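Local coordinates for peptidoglycan recognition protein 3 (Branchiostoma belcheri tsingtauense, PDB 4Z8I) that probably hydrolyses the amide bond between N-acetylmuramic acid and L-alanine in bacterial peptidoglycan, as a zinc amidase joined to a chitin-binding domain, at residues Y128-G133 / E157-C162. Sequence-based numbering, arbitrary orientation.
Sequences YNFLVG and ESIGIC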
ATOM      1  N   TYR A 128      -3.293   2.823  13.113  1.00 35.79           N
ATOM      2  CA  TYR A 128      -3.121   2.937  11.672  1.00 35.55           C
ATOM      3  C   TYR A 128      -4.222   2.198  10.919  1.00 40.90           C
ATOM      4  O   TYR A 128      -4.816   1.250  11.439  1.00 32.02           O
ATOM      5  CB  TYR A 128      -1.747   2.407  11.260  1.00 33.04           C
ATOM      6  CG  TYR A 128      -0.625   2.833  12.178  1.00 34.42           C
ATOM      7  CD1 TYR A 128      -0.082   4.109  12.098  1.00 44.72           C
ATOM      8  CD2 TYR A 128      -0.102   1.956  13.119  1.00 35.26           C
ATOM      9  CE1 TYR A 128       0.944   4.500  12.933  1.00 51.69           C
ATOM     10  CE2 TYR A 128       0.925   2.338  13.958  1.00 25.59           C
ATOM     11  CZ  TYR A 128       1.444   3.609  13.860  1.00 46.23           C
ATOM     12  OH  TYR A 128       2.467   3.996  14.692  1.00 53.51           O
ATOM     13  N   ASN A 129      -4.497   2.645   9.698  1.00 32.97           N
ATOM     14  CA  ASN A 129      -5.468   1.978   8.845  1.00 26.25           C
ATOM     15  C   ASN A 129      -4.889   0.682   8.296  1.00 29.34           C
ATOM     16  O   ASN A 129      -5.592  -0.320   8.164  1.00 25.44           O
ATOM     17  CB  ASN A 129      -5.891   2.888   7.690  1.00 30.65           C
ATOM     18  CG  ASN A 129      -6.587   4.147   8.163  1.00 35.08           C
ATOM     19  OD1 ASN A 129      -5.955   5.189   8.344  1.00 38.22           O
ATOM     20  ND2 ASN A 129      -7.898   4.058   8.366  1.00 29.65           N
ATOM     21  N   PHE A 130      -3.601   0.710   7.972  1.00 23.87           N
ATOM     22  CA  PHE A 130      -2.917  -0.473   7.467  1.00 24.06           C
ATOM     23  C   PHE A 130      -1.470  -0.506   7.934  1.00 33.02           C
ATOM     24  O   PHE A 130      -0.864   0.537   8.190  1.00 40.12           O
ATOM     25  CB  PHE A 130      -2.958  -0.516   5.940  1.00 25.12           C
ATOM     26  CG  PHE A 130      -4.338  -0.652   5.370  1.00 40.00           C
ATOM     27  CD1 PHE A 130      -4.941  -1.897   5.272  1.00 41.76           C
ATOM     28  CD2 PHE A 130      -5.029   0.463   4.922  1.00 39.72           C
ATOM     29  CE1 PHE A 130      -6.211  -2.026   4.744  1.00 35.24           C
ATOM     30  CE2 PHE A 130      -6.302   0.342   4.392  1.00 37.25           C
ATOM     31  CZ  PHE A 130      -6.893  -0.904   4.304  1.00 34.90           C
ATOM     32  N   LEU A 131      -0.919  -1.709   8.046  1.00 35.46           N
ATOM     33  CA  LEU A 131       0.496  -1.860   8.355  1.00 32.18           C
ATOM     34  C   LEU A 131       1.181  -2.660   7.255  1.00 31.03           C
ATOM     35  O   LEU A 131       0.527  -3.331   6.468  1.00 31.06           O
ATOM     36  CB  LEU A 131       0.706  -2.508   9.726  1.00 36.49           C
ATOM     37  CG  LEU A 131       0.172  -1.713  10.925  1.00 32.76           C
ATOM     38  CD1 LEU A 131      -1.253  -2.120  11.250  1.00 30.64           C
ATOM     39  CD2 LEU A 131       1.062  -1.863  12.154  1.00 19.65           C
ATOM     40  N   VAL A 132       2.501  -2.557   7.186  1.00 48.48           N
ATOM     41  CA  VAL A 132       3.277  -3.263   6.176  1.00 43.07           C
ATOM     42  C   VAL A 132       4.526  -3.814   6.839  1.00 34.01           C
ATOM     43  O   VAL A 132       5.224  -3.087   7.548  1.00 41.93           O
ATOM     44  CB  VAL A 132       3.684  -2.327   5.017  1.00 45.57           C
ATOM     45  CG1 VAL A 132       4.671  -3.014   4.098  1.00 50.90           C
ATOM     46  CG2 VAL A 132       2.460  -1.880   4.231  1.00 37.71           C
ATOM     47  N   GLY A 133       4.793  -5.099   6.633  1.00 29.92           N
ATOM     48  CA  GLY A 133       5.973  -5.723   7.200  1.00 23.70           C
ATOM     49  C   GLY A 133       7.015  -6.018   6.140  1.00 43.55           C
ATOM     50  O   GLY A 133       6.713  -6.025   4.946  1.00 49.27           O
ATOM     51  N   GLU A 157      -8.915  13.064   7.129  1.00 35.72           N
ATOM     52  CA  GLU A 157      -8.740  13.263   5.695  1.00 40.04           C
ATOM     53  C   GLU A 157      -7.768  12.272   5.076  1.00 45.82           C
ATOM     54  O   GLU A 157      -7.352  12.445   3.932  1.00 39.44           O
ATOM     55  CB  GLU A 157      -8.244  14.683   5.406  1.00 59.16           C
ATOM     56  CG  GLU A 157      -9.314  15.759   5.427  1.00 64.12           C
ATOM     57  CD  GLU A 157      -8.782  17.105   4.964  1.00 85.75           C
ATOM     58  OE1 GLU A 157      -9.330  17.659   3.987  1.00 81.24           O
ATOM     59  OE2 GLU A 157      -7.813  17.605   5.576  1.00 94.94           O
ATOM     60  N   SER A 158      -7.401  11.232   5.814  1.00 31.62           N
ATOM     61  CA  SER A 158      -6.324  10.378   5.337  1.00 27.98           C
ATOM     62  C   SER A 158      -6.447   8.904   5.683  1.00 35.09           C
ATOM     63  O   SER A 158      -7.236   8.503   6.541  1.00 32.11           O
ATOM     64  CB  SER A 158      -4.978  10.894   5.854  1.00 34.96           C
ATOM     65  OG  SER A 158      -4.866  10.697   7.253  1.00 34.60           O
ATOM     66  N   ILE A 159      -5.644   8.114   4.978  1.00 38.29           N
ATOM     67  CA  ILE A 159      -5.392   6.724   5.310  1.00 29.56           C
ATOM     68  C   ILE A 159      -3.974   6.656   5.872  1.00 40.04           C
ATOM     69  O   ILE A 159      -3.038   7.177   5.264  1.00 51.73           O
ATOM     70  CB  ILE A 159      -5.498   5.834   4.056  1.00 46.74           C
ATOM     71  CG1 ILE A 159      -6.962   5.649   3.650  1.00 61.72           C
ATOM     72  CG2 ILE A 159      -4.845   4.482   4.290  1.00 56.67           C
ATOM     73  CD1 ILE A 159      -7.791   4.899   4.675  1.00 63.14           C
ATOM     74  N   GLY A 160      -3.814   6.041   7.038  1.00 51.17           N
ATOM     75  CA  GLY A 160      -2.500   5.903   7.638  1.00 27.33           C
ATOM     76  C   GLY A 160      -1.891   4.538   7.380  1.00 48.09           C
ATOM     77  O   GLY A 160      -2.435   3.517   7.805  1.00 48.99           O
ATOM     78  N   ILE A 161      -0.763   4.521   6.675  1.00 57.08           N
ATOM     79  CA  ILE A 161      -0.030   3.284   6.432  1.00 41.60           C
ATOM     80  C   ILE A 161       1.274   3.292   7.214  1.00 29.87           C
ATOM     81  O   ILE A 161       2.080   4.213   7.074  1.00 34.77           O
ATOM     82  CB  ILE A 161       0.310   3.101   4.947  1.00 38.64           C
ATOM     83  CG1 ILE A 161      -0.964   3.095   4.101  1.00 36.77           C
ATOM     84  CG2 ILE A 161       1.094   1.816   4.739  1.00 20.13           C
ATOM     85  CD1 ILE A 161      -0.705   2.991   2.614  1.00 31.95           C
ATOM     86  N   CYS A 162       1.484   2.266   8.031  1.00 37.38           N
ATOM     87  CA  CYS A 162       2.688   2.202   8.850  1.00 39.81           C
ATOM     88  C   CYS A 162       3.569   1.015   8.493  1.00 40.15           C
ATOM     89  O   CYS A 162       3.141  -0.130   8.585  1.00 34.83           O
ATOM     90  CB  CYS A 162       2.323   2.145  10.333  1.00 44.70           C
ATOM     91  SG  CYS A 162       3.745   1.995  11.426  1.00 37.93           S
TER
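Three backbone hydrogen bonds pair F130-V132 with G160-C162 as parallel strands. F130 N donates to G160 O (3.0 Å), C162 N to F130 O (2.9 Å) and V132 N to C162 O, so both backbone polar groups of F130 and of C162 face the partner strand. The short strand axes run 4.6 Å apart and are inclined to each other by 23°. G160 O also receives a weak bond from N129 N, so two successive amides of segment 128-133 share this acceptor.

One residue earlier, the amide side chain of N129 takes over from the backbone. Its OD1 accepts G160 N at 2.6 Å in a nearly straight bond (175° at the hydrogen), with the donor tilted from the carbonyl plane. With chi1 at -63° CG lies beside N129's own backbone N, and the turn about the next bond points OD1 at G160 N. At the other end of the amide, ND2 bonds to G143 O, so both polar atoms of this buried group are engaged and its rotation is fixed.

Y128 lies with one ring face on C162: CB stands over the ring centre, 3.5 Å from the centroid, in a CH-pi contact, while SG sits above the CZ side at 3.9 Å from the centroid as a sulfur-aromatic contact. The remaining side-chain contacts are made by methyl groups: I159 CG2 meets the F130 ring at its edge, I159 CD1 packs on the N129 amide, and V132 CG2 meets I161 CG2.

These are inner strands of the mixed amidase sheet, flanked by strands 138-140 and 87-94. F130 and I161 pack on helix 174-190; on the opposite face, L131 and Y128 reach helix 103-120, and Y128 and C162 both meet the zinc ligand H93, so this face of the pairing borders the metal site.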